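Local coordinates for protein LYND (Lyngbya aestuarii, PDB 4V1T) that probably uses ATP and magnesium to cyclodehydrate cysteine residues of a precursor peptide to thiazolines, as a YcaO-family heterocyclase, at residues L457-R467 and H478-D486. Numbering follows the deposited sequence.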
ATOM      1  N   LEU B 457      17.373  39.014  -3.762  1.00 53.79           N
ATOM      2  CA  LEU B 457      16.831  38.956  -5.114  1.00 51.42           C
ATOM      3  C   LEU B 457      17.915  39.130  -6.162  1.00 43.56           C
ATOM      4  O   LEU B 457      18.028  38.333  -7.082  1.00 54.72           O
ATOM      5  CB  LEU B 457      15.744  40.015  -5.302  1.00 43.68           C
ATOM      6  CG  LEU B 457      14.529  39.911  -4.372  1.00 47.35           C
ATOM      7  CD1 LEU B 457      13.618  41.114  -4.549  1.00 55.85           C
ATOM      8  CD2 LEU B 457      13.760  38.608  -4.588  1.00 46.75           C
ATOM      9  N   CYS B 458      18.715  40.175  -6.012  1.00 49.04           N
ATOM     10  CA  CYS B 458      19.823  40.448  -6.919  1.00 50.31           C
ATOM     11  C   CYS B 458      19.347  40.752  -8.351  1.00 56.79           C
ATOM     12  O   CYS B 458      19.934  40.281  -9.322  1.00 50.45           O
ATOM     13  CB  CYS B 458      20.820  39.272  -6.933  1.00 66.46           C
ATOM     14  SG  CYS B 458      21.530  38.832  -5.327  1.00 80.64           S
ATOM     15  N   PHE B 459      18.285  41.539  -8.480  1.00 45.50           N
ATOM     16  CA  PHE B 459      17.890  42.066  -9.779  1.00 46.31           C
ATOM     17  C   PHE B 459      18.776  43.279 -10.126  1.00 51.79           C
ATOM     18  O   PHE B 459      19.214  44.009  -9.243  1.00 52.10           O
ATOM     19  CB  PHE B 459      16.419  42.484  -9.775  1.00 39.98           C
ATOM     20  CG  PHE B 459      15.460  41.334  -9.816  1.00 42.69           C
ATOM     21  CD1 PHE B 459      15.128  40.734 -11.021  1.00 38.65           C
ATOM     22  CD2 PHE B 459      14.864  40.868  -8.657  1.00 46.61           C
ATOM     23  CE1 PHE B 459      14.232  39.679 -11.070  1.00 43.62           C
ATOM     24  CE2 PHE B 459      13.969  39.802  -8.696  1.00 45.35           C
ATOM     25  CZ  PHE B 459      13.649  39.208  -9.903  1.00 45.34           C
ATOM     26  N   SER B 460      19.045  43.490 -11.407  1.00 52.13           N
ATOM     27  CA  SER B 460      19.859  44.632 -11.825  1.00 53.40           C
ATOM     28  C   SER B 460      19.050  45.925 -11.748  1.00 56.60           C
ATOM     29  O   SER B 460      17.819  45.890 -11.665  1.00 53.08           O
ATOM     30  CB  SER B 460      20.378  44.442 -13.246  1.00 43.13           C
ATOM     31  OG  SER B 460      19.385  44.791 -14.189  1.00 59.88           O
ATOM     32  N   ASP B 461      19.747  47.062 -11.772  1.00 55.61           N
ATOM     33  CA  ASP B 461      19.086  48.361 -11.834  1.00 52.91           C
ATOM     34  C   ASP B 461      18.304  48.509 -13.133  1.00 46.50           C
ATOM     35  O   ASP B 461      17.196  49.046 -13.134  1.00 51.23           O
ATOM     36  CB  ASP B 461      20.099  49.509 -11.714  1.00 56.47           C
ATOM     37  CG  ASP B 461      20.719  49.601 -10.334  1.00 62.99           C
ATOM     38  OD1 ASP B 461      20.017  49.326  -9.335  1.00 63.81           O
ATOM     39  OD2 ASP B 461      21.915  49.950 -10.254  1.00 70.12           O
ATOM     40  N   GLY B 462      18.893  48.051 -14.235  1.00 55.81           N
ATOM     41  CA  GLY B 462      18.233  48.076 -15.528  1.00 56.58           C
ATOM     42  C   GLY B 462      16.963  47.237 -15.514  1.00 58.61           C
ATOM     43  O   GLY B 462      15.943  47.624 -16.078  1.00 60.42           O
ATOM     44  N   GLN B 463      17.024  46.081 -14.870  1.00 44.25           N
ATOM     45  CA  GLN B 463      15.869  45.189 -14.810  1.00 48.08           C
ATOM     46  C   GLN B 463      14.703  45.853 -14.100  1.00 44.21           C
ATOM     47  O   GLN B 463      13.559  45.763 -14.549  1.00 49.10           O
ATOM     48  CB  GLN B 463      16.231  43.885 -14.106  1.00 47.87           C
ATOM     49  CG  GLN B 463      16.929  42.873 -14.994  1.00 45.41           C
ATOM     50  CD  GLN B 463      17.236  41.596 -14.250  1.00 45.07           C
ATOM     51  OE1 GLN B 463      18.064  41.584 -13.341  1.00 51.77           O
ATOM     52  NE2 GLN B 463      16.550  40.522 -14.603  1.00 59.12           N
ATOM     53  N   TYR B 464      15.000  46.519 -12.987  1.00 49.05           N
ATOM     54  CA  TYR B 464      13.976  47.220 -12.225  1.00 50.36           C
ATOM     55  C   TYR B 464      13.367  48.369 -13.030  1.00 43.93           C
ATOM     56  O   TYR B 464      12.153  48.522 -13.071  1.00 45.72           O
ATOM     57  CB  TYR B 464      14.547  47.768 -10.927  1.00 43.44           C
ATOM     58  CG  TYR B 464      14.556  46.794  -9.771  1.00 44.55           C
ATOM     59  CD1 TYR B 464      13.396  46.150  -9.372  1.00 49.73           C
ATOM     60  CD2 TYR B 464      15.715  46.556  -9.047  1.00 47.37           C
ATOM     61  CE1 TYR B 464      13.387  45.273  -8.304  1.00 56.65           C
ATOM     62  CE2 TYR B 464      15.718  45.680  -7.973  1.00 56.13           C
ATOM     63  CZ  TYR B 464      14.549  45.040  -7.612  1.00 54.54           C
ATOM     64  OH  TYR B 464      14.534  44.186  -6.545  1.00 47.32           O
ATOM     65  N   ALA B 465      14.220  49.163 -13.661  1.00 48.97           N
ATOM     66  CA  ALA B 465      13.774  50.318 -14.425  1.00 55.21           C
ATOM     67  C   ALA B 465      12.848  49.935 -15.569  1.00 54.73           C
ATOM     68  O   ALA B 465      11.863  50.629 -15.832  1.00 56.74           O
ATOM     69  CB  ALA B 465      14.973  51.082 -14.962  1.00 62.09           C
ATOM     70  N   ASN B 466      13.170  48.832 -16.243  1.00 46.96           N
ATOM     71  CA  ASN B 466      12.420  48.389 -17.416  1.00 58.29           C
ATOM     72  C   ASN B 466      11.506  47.214 -17.111  1.00 53.43           C
ATOM     73  O   ASN B 466      11.057  46.516 -18.024  1.00 51.19           O
ATOM     74  CB  ASN B 466      13.390  48.018 -18.543  1.00 56.10           C
ATOM     75  CG  ASN B 466      14.379  49.137 -18.842  1.00 60.76           C
ATOM     76  OD1 ASN B 466      14.005  50.296 -18.938  1.00 67.17           O
ATOM     77  ND2 ASN B 466      15.653  48.792 -18.968  1.00 66.73           N
ATOM     78  N   ARG B 467      11.206  47.022 -15.829  1.00 44.38           N
ATOM     79  CA  ARG B 467      10.553  45.806 -15.362  1.00 51.76           C
ATOM     80  C   ARG B 467       9.220  45.522 -16.037  1.00 44.07           C
ATOM     81  O   ARG B 467       8.896  44.376 -16.293  1.00 47.79           O
ATOM     82  CB  ARG B 467      10.343  45.863 -13.849  1.00 59.19           C
ATOM     83  CG  ARG B 467       9.360  46.923 -13.371  1.00 57.89           C
ATOM     84  CD  ARG B 467       9.159  46.842 -11.868  1.00 46.70           C
ATOM     85  NE  ARG B 467       8.381  45.662 -11.488  1.00 48.84           N
ATOM     86  CZ  ARG B 467       7.054  45.615 -11.463  1.00 55.78           C
ATOM     87  NH1 ARG B 467       6.324  46.682 -11.779  1.00 43.40           N
ATOM     88  NH2 ARG B 467       6.450  44.490 -11.116  1.00 51.25           N
ATOM     89  N   HIS B 478       8.605  32.642 -14.027  1.00 65.18           N
ATOM     90  CA  HIS B 478       9.393  32.797 -12.802  1.00 63.05           C
ATOM     91  C   HIS B 478      10.492  33.855 -12.914  1.00 55.22           C
ATOM     92  O   HIS B 478      11.210  34.086 -11.948  1.00 56.40           O
ATOM     93  CB  HIS B 478       9.991  31.443 -12.360  1.00 57.24           C
ATOM     94  CG  HIS B 478      10.884  30.798 -13.376  1.00 59.87           C
ATOM     95  ND1 HIS B 478      12.068  31.365 -13.801  1.00 73.83           N
ATOM     96  CD2 HIS B 478      10.770  29.623 -14.039  1.00 62.72           C
ATOM     97  CE1 HIS B 478      12.641  30.569 -14.686  1.00 80.61           C
ATOM     98  NE2 HIS B 478      11.875  29.503 -14.846  1.00 75.08           N
ATOM     99  N   ASP B 479      10.617  34.489 -14.083  1.00 54.11           N
ATOM    100  CA  ASP B 479      11.521  35.634 -14.253  1.00 55.58           C
ATOM    101  C   ASP B 479      10.784  36.960 -14.030  1.00 53.07           C
ATOM    102  O   ASP B 479      11.069  37.957 -14.684  1.00 72.72           O
ATOM    103  CB  ASP B 479      12.169  35.620 -15.643  1.00 56.70           C
ATOM    104  CG  ASP B 479      13.241  34.559 -15.784  1.00 54.32           C
ATOM    105  OD1 ASP B 479      13.581  33.894 -14.791  1.00 63.88           O
ATOM    106  OD2 ASP B 479      13.773  34.419 -16.903  1.00 55.72           O
ATOM    107  N   TRP B 480       9.837  36.963 -13.100  1.00 51.69           N
ATOM    108  CA  TRP B 480       9.068  38.153 -12.801  1.00 55.00           C
ATOM    109  C   TRP B 480       9.910  39.101 -11.966  1.00 53.76           C
ATOM    110  O   TRP B 480      10.466  38.708 -10.942  1.00 54.88           O
ATOM    111  CB  TRP B 480       7.793  37.792 -12.048  1.00 56.88           C
ATOM    112  CG  TRP B 480       6.884  38.965 -11.823  1.00 47.21           C
ATOM    113  CD1 TRP B 480       6.123  39.600 -12.761  1.00 52.24           C
ATOM    114  CD2 TRP B 480       6.629  39.629 -10.580  1.00 44.01           C
ATOM    115  NE1 TRP B 480       5.414  40.629 -12.180  1.00 57.54           N
ATOM    116  CE2 TRP B 480       5.705  40.664 -10.840  1.00 53.79           C
ATOM    117  CE3 TRP B 480       7.092  39.447  -9.268  1.00 47.82           C
ATOM    118  CZ2 TRP B 480       5.234  41.517  -9.839  1.00 50.23           C
ATOM    119  CZ3 TRP B 480       6.620  40.296  -8.273  1.00 50.41           C
ATOM    120  CH2 TRP B 480       5.703  41.322  -8.567  1.00 49.68           C
ATOM    121  N   ILE B 481      10.010  40.351 -12.421  1.00 47.40           N
ATOM    122  CA  ILE B 481      10.770  41.366 -11.704  1.00 44.82           C
ATOM    123  C   ILE B 481       9.816  42.159 -10.832  1.00 41.71           C
ATOM    124  O   ILE B 481       8.951  42.848 -11.357  1.00 42.03           O
ATOM    125  CB  ILE B 481      11.497  42.322 -12.664  1.00 48.40           C
ATOM    126  CG1 ILE B 481      12.280  41.522 -13.717  1.00 54.12           C
ATOM    127  CG2 ILE B 481      12.431  43.258 -11.885  1.00 47.12           C
ATOM    128  CD1 ILE B 481      12.759  42.368 -14.889  1.00 51.31           C
ATOM    129  N   PRO B 482       9.971  42.084  -9.499  1.00 39.09           N
ATOM    130  CA  PRO B 482       9.023  42.813  -8.666  1.00 38.57           C
ATOM    131  C   PRO B 482       9.278  44.304  -8.672  1.00 41.19           C
ATOM    132  O   PRO B 482      10.309  44.745  -9.175  1.00 40.59           O
ATOM    133  CB  PRO B 482       9.250  42.232  -7.264  1.00 41.08           C
ATOM    134  CG  PRO B 482      10.554  41.519  -7.306  1.00 41.80           C
ATOM    135  CD  PRO B 482      11.083  41.533  -8.711  1.00 46.56           C
ATOM    136  N   GLN B 483       8.336  45.071  -8.137  1.00 44.90           N
ATOM    137  CA  GLN B 483       8.536  46.499  -7.935  1.00 50.45           C
ATOM    138  C   GLN B 483       9.686  46.691  -6.949  1.00 51.80           C
ATOM    139  O   GLN B 483      10.080  45.753  -6.251  1.00 48.89           O
ATOM    140  CB  GLN B 483       7.263  47.164  -7.403  1.00 55.68           C
ATOM    141  CG  GLN B 483       6.031  46.981  -8.279  1.00 51.17           C
ATOM    142  CD  GLN B 483       4.756  47.398  -7.580  1.00 61.99           C
ATOM    143  OE1 GLN B 483       4.793  48.105  -6.580  1.00 66.79           O
ATOM    144  NE2 GLN B 483       3.621  46.953  -8.099  1.00 66.12           N
ATOM    145  N   ARG B 484      10.224  47.903  -6.886  1.00 49.34           N
ATOM    146  CA  ARG B 484      11.320  48.174  -5.971  1.00 52.47           C
ATOM    147  C   ARG B 484      10.824  48.227  -4.545  1.00 50.55           C
ATOM    148  O   ARG B 484       9.667  48.501  -4.284  1.00 51.80           O
ATOM    149  CB  ARG B 484      12.044  49.477  -6.332  1.00 59.96           C
ATOM    150  CG  ARG B 484      13.006  49.321  -7.498  1.00 67.05           C
ATOM    151  CD  ARG B 484      14.074  50.385  -7.495  1.00 74.29           C
ATOM    152  NE  ARG B 484      15.336  49.893  -6.945  1.00 67.96           N
ATOM    153  CZ  ARG B 484      16.424  49.594  -7.656  1.00 68.52           C
ATOM    154  NH1 ARG B 484      16.449  49.728  -8.977  1.00 66.96           N
ATOM    155  NH2 ARG B 484      17.506  49.164  -7.033  1.00 76.07           N
ATOM    156  N   PHE B 485      11.722  47.948  -3.620  1.00 54.85           N
ATOM    157  CA  PHE B 485      11.406  48.012  -2.211  1.00 56.65           C
ATOM    158  C   PHE B 485      11.502  49.440  -1.679  1.00 53.22           C
ATOM    159  O   PHE B 485      12.597  49.975  -1.538  1.00 56.52           O
ATOM    160  CB  PHE B 485      12.364  47.121  -1.450  1.00 50.84           C
ATOM    161  CG  PHE B 485      12.167  47.159   0.026  1.00 54.91           C
ATOM    162  CD1 PHE B 485      11.046  46.598   0.586  1.00 61.57           C
ATOM    163  CD2 PHE B 485      13.109  47.743   0.853  1.00 52.94           C
ATOM    164  CE1 PHE B 485      10.857  46.622   1.940  1.00 65.97           C
ATOM    165  CE2 PHE B 485      12.928  47.770   2.215  1.00 47.10           C
ATOM    166  CZ  PHE B 485      11.797  47.213   2.761  1.00 56.90           C
ATOM    167  N   ASP B 486      10.354  50.053  -1.402  1.00 51.71           N
ATOM    168  CA  ASP B 486      10.307  51.363  -0.736  1.00 51.18           C
ATOM    169  C   ASP B 486      10.622  51.218   0.754  1.00 60.70           C
ATOM    170  O   ASP B 486       9.755  50.870   1.566  1.00 48.25           O
ATOM    171  CB  ASP B 486       8.940  52.017  -0.930  1.00 54.26           C
ATOM    172  CG  ASP B 486       8.878  53.428  -0.364  1.00 60.77           C
ATOM    173  OD1 ASP B 486       9.933  53.980   0.003  1.00 56.57           O
ATOM    174  OD2 ASP B 486       7.769  53.992  -0.296  1.00 79.36           O
TER
HETATM  175  O   HOH W   1      12.293  44.159  -5.153  1.00 52.87           O
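I481 wedges into the angle between F459 and the helix 461-465: its CG2 lies over one face of the F459 ring, 4.2 Å from the centroid in a CH-pi contact, while CD1 reaches back to Q463 CB. P482 closes on the same ring from another quarter, P482 CD standing 3.4 Å from F459 CE2. Y464 is sandwiched, with F459 CB over one face and R484 CG over the other (R484 CG 3.9 Å from the centroid), and its edge faces the carbonyl oxygen of P482. A water bridges Y464 OH to Q483 O. The helix 461-465 starts with a capping box: S460 OG accepts from Q463 N, and Q463 OE1 from S460 N at 2.9 Å, nearly straight at 176°. The side-chain amide of Q463 also bonds to S742 O through NE2 and to F744 N through OE1, joining this corner of the YcaO fold to the loop that carries them. R467, bent at chi3 (-72°), brings its guanidinium side-on to I481 O, which accepts from both R467 NE (2.9 Å) and R467 NH2 (3.0 Å). Q483 CG covers one face of that group, and W480 CZ2 meets its edge with the indole almost perpendicular (89°). A leucine in place of R467 would probably leave I481 O without either of these donors and Q483 CG without the flat surface it rests on. The looser side is solvent-exposed: there R484 folds its guanidinium over Y464 CD2 and sends NH2 to D461 OD1, a weak salt bridge of 3.4 Å.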